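Local coordinates for alpha-1,2-mannosidase (Bacteroides thetaiotaomicron, PDB 2WW2), which hydrolyses alpha-mannosides with inversion of configuration, as a calcium-dependent member of glycoside hydrolase family 92, at residues G16-F21 against Y54-S59; H25-P30 against P70-N75; T45-S50 against L60-R65. One frame throughout, in Å; residues are numbered along the deposited sequence.

All three contacts lie in the family's N-terminal domain and are partly buried. Contact 1 and contact 3 share the long connection between strands 40-44 and 60-67, and both touch the second subunit. Contact 2 lies nearer the centre of the chain and no other protein chain reaches it. T28 joins contact 2 to contact 1, its carbonyl taking T17 OG1 and its hydroxyl meeting Y54 O. T45 OG1 ties contact 3 to T55 of contact 1, and N75 ties contact 2 to G49. The chemistry changes with place. Contact 1 is packing plus one water, contact 2 turns on a serine hydroxyl, and contact 3 on arginines and waters.

Contact 1: residues G16-F21 against Y54-S59; sequences GTESTF and YTYTDS. With NA (sodium ion), chain F.
T17 and Y56 belong to two turns that have no direct hydrogen bond between them; a water does the joining. Water 1 donates to T17 O at 2.9 Å and accepts from Y56 N at 2.8 Å. It also makes a weak bond to Y54 O. The rest is side-chain packing. With T17 OG1 anti to the backbone N (chi1 -166°), the methyl is turned to Y56, and T17 CG2 lies 3.6 Å from Y56 CB. T17 OG1 sits at the edge of the Y54 ring, 4.1 Å from Y54 CE2, and bonds to T28 O. The carboxylate of E18 lies obliquely beside the Y56 ring, the two planes 38° apart, with E18 CD 3.7 Å from Y56 CD2. E18 OE2 touches the T57 methyl, 3.6 Å from T57 CG2. E18 OE1 is held by S619 OG. Beyond the contact, the Y56 ring stacks on H102 and Y54 OH bonds to E105, two residues of another sodium site. Q722 of the second subunit bonds to the backbone of T57 and S59. Both segments form type I beta turns, G16 to S19 and T55 to D58. The first turn ends at a sodium site. S19 O binds the ion at 2.3 Å, and water 2, water 3 and the carbonyls of Y622, G624 and D627 complete a six-ligand, all-oxygen sodium site.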
# COMPACT_ATOMS: atom_id res chain seq x y z
N GLY A 16 1.43 -21.35 15.45
CA GLY A 16 1.14 -19.91 15.46
C GLY A 16 1.78 -19.16 16.64
O GLY A 16 1.50 -17.98 16.86
N THR A 17 2.65 -19.82 17.40
CA THR A 17 3.34 -19.12 18.50
C THR A 17 4.11 -17.87 18.01
O THR A 17 4.32 -16.92 18.78
CB THR A 17 4.26 -20.06 19.31
OG1 THR A 17 4.63 -19.43 20.53
CG2 THR A 17 5.53 -20.44 18.52
N GLU A 18 4.53 -17.86 16.75
CA GLU A 18 5.18 -16.68 16.16
C GLU A 18 4.22 -15.89 15.24
O GLU A 18 4.64 -14.93 14.58
CB GLU A 18 6.41 -17.08 15.34
CG GLU A 18 7.54 -17.72 16.16
CD GLU A 18 8.78 -17.95 15.31
OE1 GLU A 18 8.85 -18.97 14.60
OE2 GLU A 18 9.70 -17.11 15.35
N SER A 19 2.96 -16.30 15.22
CA SER A 19 1.96 -15.77 14.28
C SER A 19 1.11 -14.64 14.81
O SER A 19 0.21 -14.16 14.11
CB SER A 19 0.97 -16.87 13.90
OG SER A 19 1.48 -17.62 12.84
N THR A 20 1.36 -14.21 16.04
CA THR A 20 0.45 -13.28 16.67
C THR A 20 1.06 -11.90 16.80
O THR A 20 2.25 -11.73 17.07
CB THR A 20 -0.02 -13.79 18.05
OG1 THR A 20 0.97 -13.43 19.03
CG2 THR A 20 -0.21 -15.32 18.01
N PHE A 21 0.21 -10.90 16.60
CA PHE A 21 0.61 -9.51 16.74
C PHE A 21 0.74 -9.16 18.24
O PHE A 21 -0.14 -9.49 19.05
CB PHE A 21 -0.44 -8.63 16.05
CG PHE A 21 -0.14 -7.17 16.10
CD1 PHE A 21 1.09 -6.68 15.70
CD2 PHE A 21 -1.12 -6.28 16.53
CE1 PHE A 21 1.35 -5.32 15.74
CE2 PHE A 21 -0.86 -4.92 16.57
CZ PHE A 21 0.37 -4.43 16.17
N TYR A 54 5.36 -16.78 27.33
CA TYR A 54 6.26 -17.65 26.60
C TYR A 54 6.46 -17.01 25.24
O TYR A 54 5.50 -16.82 24.49
CB TYR A 54 5.66 -19.07 26.45
CG TYR A 54 6.49 -20.04 25.59
CD1 TYR A 54 7.40 -20.91 26.17
CD2 TYR A 54 6.34 -20.07 24.20
CE1 TYR A 54 8.16 -21.80 25.39
CE2 TYR A 54 7.09 -20.96 23.41
CZ TYR A 54 7.99 -21.81 24.00
OH TYR A 54 8.72 -22.68 23.22
N THR A 55 7.72 -16.68 24.93
CA THR A 55 8.09 -16.08 23.65
C THR A 55 9.02 -17.06 22.95
O THR A 55 10.10 -17.38 23.45
CB THR A 55 8.74 -14.70 23.91
OG1 THR A 55 7.74 -13.81 24.41
CG2 THR A 55 9.37 -14.11 22.64
N TYR A 56 8.58 -17.57 21.80
CA TYR A 56 9.30 -18.62 21.11
C TYR A 56 10.75 -18.23 20.80
O TYR A 56 11.64 -19.07 20.84
CB TYR A 56 8.57 -19.00 19.82
CG TYR A 56 9.17 -20.20 19.14
CD1 TYR A 56 8.88 -21.49 19.59
CD2 TYR A 56 10.05 -20.05 18.07
CE1 TYR A 56 9.43 -22.59 18.97
CE2 TYR A 56 10.60 -21.14 17.45
CZ TYR A 56 10.30 -22.41 17.90
OH TYR A 56 10.87 -23.50 17.27
N THR A 57 11.00 -16.95 20.50
CA THR A 57 12.36 -16.54 20.15
C THR A 57 13.26 -16.33 21.39
O THR A 57 14.45 -16.07 21.24
CB THR A 57 12.37 -15.25 19.29
OG1 THR A 57 11.58 -14.25 19.94
CG2 THR A 57 11.78 -15.53 17.89
N ASP A 58 12.70 -16.41 22.59
CA ASP A 58 13.51 -16.24 23.79
C ASP A 58 14.05 -17.61 24.22
O ASP A 58 13.36 -18.62 24.08
CB ASP A 58 12.74 -15.51 24.91
CG ASP A 58 12.60 -14.01 24.62
OD1 ASP A 58 13.44 -13.45 23.87
OD2 ASP A 58 11.67 -13.36 25.10
N SER A 59 15.30 -17.65 24.66
CA SER A 59 15.97 -18.92 24.88
C SER A 59 16.34 -19.17 26.35
O SER A 59 17.17 -20.04 26.65
CB SER A 59 17.24 -18.98 24.01
OG SER A 59 18.14 -17.92 24.39
NA NA F . -1.15 -14.02 12.21
O HOH W 1 5.96 -16.92 21.13
O HOH W 2 -1.21 -11.70 13.16
O HOH W 3 0.71 -13.68 10.72

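Contact 2: residues H25-P30 against P70-N75; sequences HGNTYP and PSPWIN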
# COMPACT_ATOMS: atom_id res chain seq x y z
N HIS A 25 -5.04 -9.81 21.28
CA HIS A 25 -5.42 -10.69 22.38
C HIS A 25 -4.96 -12.14 22.16
O HIS A 25 -5.31 -13.02 22.93
CB HIS A 25 -6.92 -10.64 22.62
CG HIS A 25 -7.37 -9.37 23.28
ND1 HIS A 25 -7.09 -9.09 24.60
CD2 HIS A 25 -8.07 -8.31 22.81
CE1 HIS A 25 -7.60 -7.90 24.91
NE2 HIS A 25 -8.20 -7.42 23.84
N GLY A 26 -4.16 -12.39 21.12
CA GLY A 26 -3.74 -13.78 20.87
C GLY A 26 -2.71 -14.31 21.86
O GLY A 26 -1.67 -13.70 22.06
N ASN A 27 -3.00 -15.46 22.48
CA ASN A 27 -2.01 -16.15 23.31
C ASN A 27 -0.96 -16.88 22.48
O ASN A 27 -1.22 -17.29 21.36
CB ASN A 27 -2.69 -17.19 24.21
CG ASN A 27 -3.02 -16.66 25.60
OD1 ASN A 27 -2.40 -15.70 26.11
ND2 ASN A 27 -4.00 -17.29 26.23
N THR A 28 0.21 -17.11 23.04
CA THR A 28 1.24 -17.82 22.30
C THR A 28 1.85 -18.95 23.11
O THR A 28 2.91 -19.45 22.73
CB THR A 28 2.39 -16.88 21.83
OG1 THR A 28 3.06 -16.34 22.98
CG2 THR A 28 1.86 -15.72 20.95
N TYR A 29 1.20 -19.38 24.19
CA TYR A 29 1.87 -20.38 25.05
C TYR A 29 1.41 -21.82 24.83
O TYR A 29 0.24 -22.08 24.58
CB TYR A 29 1.82 -20.00 26.55
CG TYR A 29 0.45 -19.99 27.22
CD1 TYR A 29 -0.08 -21.14 27.81
CD2 TYR A 29 -0.30 -18.81 27.30
CE1 TYR A 29 -1.32 -21.12 28.48
CE2 TYR A 29 -1.54 -18.77 27.96
CZ TYR A 29 -2.04 -19.93 28.54
OH TYR A 29 -3.26 -19.91 29.19
N PRO A 30 2.35 -22.77 24.96
CA PRO A 30 2.03 -24.18 24.68
C PRO A 30 1.33 -24.84 25.87
O PRO A 30 1.95 -25.56 26.65
CB PRO A 30 3.40 -24.81 24.42
CG PRO A 30 4.36 -23.95 25.28
CD PRO A 30 3.78 -22.55 25.26
N PRO A 70 -6.08 -15.98 29.42
CA PRO A 70 -6.76 -16.16 28.13
C PRO A 70 -6.31 -15.18 27.04
O PRO A 70 -6.77 -15.29 25.89
CB PRO A 70 -8.21 -15.85 28.47
CG PRO A 70 -8.07 -14.72 29.50
CD PRO A 70 -6.85 -15.12 30.34
N SER A 71 -5.45 -14.22 27.39
CA SER A 71 -4.94 -13.19 26.45
C SER A 71 -3.80 -12.47 27.14
O SER A 71 -3.85 -12.27 28.35
CB SER A 71 -6.06 -12.17 26.13
OG SER A 71 -5.55 -10.85 26.05
N PRO A 72 -2.76 -12.09 26.39
CA PRO A 72 -1.65 -11.40 27.07
C PRO A 72 -2.08 -10.06 27.62
O PRO A 72 -1.51 -9.60 28.61
CB PRO A 72 -0.60 -11.18 25.97
CG PRO A 72 -1.25 -11.57 24.67
CD PRO A 72 -2.46 -12.42 24.98
N TRP A 73 -3.07 -9.43 27.01
CA TRP A 73 -3.50 -8.12 27.50
C TRP A 73 -4.49 -8.21 28.64
O TRP A 73 -4.47 -7.36 29.53
CB TRP A 73 -3.99 -7.24 26.34
CG TRP A 73 -2.78 -6.87 25.51
CD1 TRP A 73 -2.34 -7.50 24.37
CD2 TRP A 73 -1.83 -5.84 25.80
NE1 TRP A 73 -1.19 -6.90 23.92
CE2 TRP A 73 -0.85 -5.89 24.78
CE3 TRP A 73 -1.71 -4.88 26.82
CZ2 TRP A 73 0.24 -5.00 24.75
CZ3 TRP A 73 -0.63 -3.99 26.78
CH2 TRP A 73 0.34 -4.07 25.75
N ILE A 74 -5.31 -9.25 28.65
CA ILE A 74 -6.14 -9.55 29.83
C ILE A 74 -5.22 -10.02 30.97
O ILE A 74 -5.44 -9.70 32.14
CB ILE A 74 -7.16 -10.65 29.46
CG1 ILE A 74 -8.14 -10.10 28.40
CG2 ILE A 74 -7.90 -11.15 30.70
CD1 ILE A 74 -9.04 -9.01 28.93
N ASN A 75 -4.18 -10.76 30.61
CA ASN A 75 -3.12 -11.18 31.53
C ASN A 75 -3.67 -12.25 32.50
O ASN A 75 -4.74 -12.84 32.25
CB ASN A 75 -2.47 -9.94 32.21
CG ASN A 75 -1.00 -10.18 32.63
OD1 ASN A 75 -0.67 -11.18 33.27
ND2 ASN A 75 -0.13 -9.22 32.33
O HOH W 4 -5.72 -15.66 23.38
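S71 OG is gripped by three nitrogens. H25 ND1 lies 2.8 Å from S71 OG in a nearly straight bond (169°), in the plane of the imidazole and at its edge; either atom could be the donor. The amide I74 N donates to S71 OG at 3.1 Å, also nearly straight, and W73 N adds a weak bond. The first torsion of H25 (chi1 -74°) puts CG beside the backbone N and brings the ND1 edge of the ring to the serine hydroxyl. I74 CG1 and W73 CB also pack against the imidazole, with W73 CB 3.9 Å from H25 CE1. The indole itself leads off to A22 O. The bond from I74 N makes S71 an ST motif. It opens a short helical turn, closed by N75 N bonding to S71 O at 2.7 Å, in the loop between strands 60-67 and 80-86. The partner segment comes from the loop before strand 40-44. Water 4 sews the two backbones together: it donates to H25 O and P70 O and accepts from N27 N. CD of P72 meets this segment, 3.3 Å from G26 O and 3.5 Å from N27 OD1. N27 ND2 packs against P70 C at 3.2 Å and gives its hydrogen bond to Q69 O. Two arginines of the catalytic domain also meet the contact, R293 at N27 O and R376 at I74 O.

Contact 3: residues T45-S50 against L60-R65; sequences TGENGS and LMRGFR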
# COMPACT_ATOMS: atom_id res chain seq x y z
N THR A 45 9.06 -17.90 29.78
CA THR A 45 10.31 -17.21 29.44
C THR A 45 10.26 -15.73 29.83
O THR A 45 11.30 -15.12 30.10
CB THR A 45 10.63 -17.30 27.92
OG1 THR A 45 9.60 -16.65 27.17
CG2 THR A 45 10.68 -18.74 27.47
N GLY A 46 9.06 -15.17 29.86
CA GLY A 46 8.89 -13.74 30.17
C GLY A 46 8.97 -13.48 31.67
O GLY A 46 8.84 -14.40 32.47
N GLU A 47 9.19 -12.22 32.06
CA GLU A 47 9.21 -11.86 33.48
C GLU A 47 7.85 -12.13 34.11
O GLU A 47 6.84 -12.08 33.43
CB GLU A 47 9.50 -10.37 33.64
CG GLU A 47 10.95 -10.01 33.50
CD GLU A 47 11.22 -8.56 33.91
OE1 GLU A 47 10.29 -7.87 34.41
OE2 GLU A 47 12.36 -8.12 33.72
N ASN A 48 7.82 -12.36 35.43
CA ASN A 48 6.56 -12.33 36.15
C ASN A 48 5.86 -11.02 35.81
O ASN A 48 6.50 -9.97 35.81
CB ASN A 48 6.77 -12.38 37.68
CG ASN A 48 7.18 -13.76 38.19
OD1 ASN A 48 7.46 -14.68 37.42
ND2 ASN A 48 7.20 -13.91 39.52
N GLY A 49 4.55 -11.09 35.57
CA GLY A 49 3.78 -9.89 35.27
C GLY A 49 3.57 -9.61 33.79
O GLY A 49 2.65 -8.89 33.40
N SER A 50 4.43 -10.17 32.95
CA SER A 50 4.27 -9.93 31.52
C SER A 50 3.24 -10.88 30.90
O SER A 50 3.33 -12.09 31.08
CB SER A 50 5.61 -10.11 30.80
OG SER A 50 5.40 -10.05 29.40
N LEU A 60 15.73 -18.40 27.25
CA LEU A 60 16.03 -18.50 28.68
C LEU A 60 14.72 -18.77 29.41
O LEU A 60 13.76 -18.01 29.27
CB LEU A 60 16.65 -17.20 29.20
CG LEU A 60 18.00 -16.79 28.57
CD1 LEU A 60 18.41 -15.39 29.05
CD2 LEU A 60 19.08 -17.81 28.91
N MET A 61 14.69 -19.85 30.18
CA MET A 61 13.47 -20.22 30.88
C MET A 61 13.52 -19.75 32.33
O MET A 61 14.56 -19.79 32.97
CB MET A 61 13.26 -21.73 30.84
CG MET A 61 11.88 -22.11 31.32
SD MET A 61 10.70 -22.00 30.00
CE MET A 61 11.24 -23.33 28.89
N ARG A 62 12.38 -19.27 32.85
CA ARG A 62 12.32 -18.79 34.24
C ARG A 62 11.47 -19.68 35.16
O ARG A 62 11.65 -19.65 36.39
CB ARG A 62 11.69 -17.39 34.32
CG ARG A 62 12.35 -16.37 33.43
CD ARG A 62 11.80 -14.99 33.73
NE ARG A 62 12.13 -14.09 32.63
CZ ARG A 62 12.82 -12.97 32.76
NH1 ARG A 62 13.26 -12.59 33.95
NH2 ARG A 62 13.05 -12.24 31.69
N GLY A 63 10.52 -20.41 34.60
CA GLY A 63 9.68 -21.26 35.44
C GLY A 63 8.63 -22.03 34.67
O GLY A 63 8.51 -21.87 33.45
N PHE A 64 7.87 -22.84 35.40
CA PHE A 64 6.71 -23.52 34.85
C PHE A 64 5.51 -23.06 35.63
O PHE A 64 5.41 -23.31 36.82
CB PHE A 64 6.90 -25.04 34.90
CG PHE A 64 8.10 -25.49 34.12
CD1 PHE A 64 7.98 -25.81 32.77
CD2 PHE A 64 9.35 -25.53 34.73
CE1 PHE A 64 9.11 -26.19 32.04
CE2 PHE A 64 10.48 -25.90 34.01
CZ PHE A 64 10.36 -26.25 32.66
N ARG A 65 4.62 -22.36 34.94
CA ARG A 65 3.53 -21.64 35.59
C ARG A 65 2.25 -22.45 35.59
O ARG A 65 1.89 -23.06 34.58
CB ARG A 65 3.24 -20.36 34.80
CG ARG A 65 4.28 -19.25 34.95
CD ARG A 65 3.83 -18.21 35.98
NE ARG A 65 2.72 -17.39 35.49
CZ ARG A 65 2.83 -16.45 34.55
NH1 ARG A 65 4.01 -16.18 33.98
NH2 ARG A 65 1.75 -15.77 34.19
O HOH W 5 13.67 -15.38 28.57
O HOH W 6 12.16 -12.60 28.85
O HOH W 7 4.95 -13.94 32.36
O HOH W 8 13.50 -9.29 31.55
O HOH W 9 1.40 -13.79 32.08
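R62 reaches T45 and E47 by an extended chain: CG lies beside its backbone N and opposite the carbonyl carbon (chi1 -53°), and the chain runs straight on to NE. E47 has the same kind of first torsion, which lays its CG on the guanidinium. R62 starts a classic beta bulge. R62 and G63 both face Q44, where strand 60-67 pairs with strand 40-44 in an antiparallel sheet. R62 NE donates to T45 O at 2.9 Å, nearly straight (169°). The nitrogen stands well above the carbonyl plane, 47° out of it, while T45 O lies close to the guanidinium plane. Waters 5 and 6 donate to the same oxygen, which therefore has three donors. Water 5 also bridges to L60 O, and water 6 accepts from R62 NH2. E47 CG covers one guanidinium face, offset toward the rim and 3.5 Å from R62 NH1. The acid is not a salt-bridge partner: E47 OE2 is 4.6 Å from R62 NH1 and out of the guanidinium plane. Water 8 links E47 OE2 to R62 NH2 instead, and E47 OE1 pairs with K94. A leucine in place of R62 has no guanidinium, so T45 O and H93 O would probably be left without their arginine mate, waters 6 and 8 each without the NH2 donor, and the E47 methylene without the flat group it covers. T45 also packs on the strand, its CB 3.5 Å from L60 O. Further along, E47 to S50 form a type II turn with G49 at its third position. R65 pairs with D76 and faces this turn through two waters. Water 7 lies in its guanidinium plane, 2.9 Å from R65 NH1, and donates to both E47 O and S50 O.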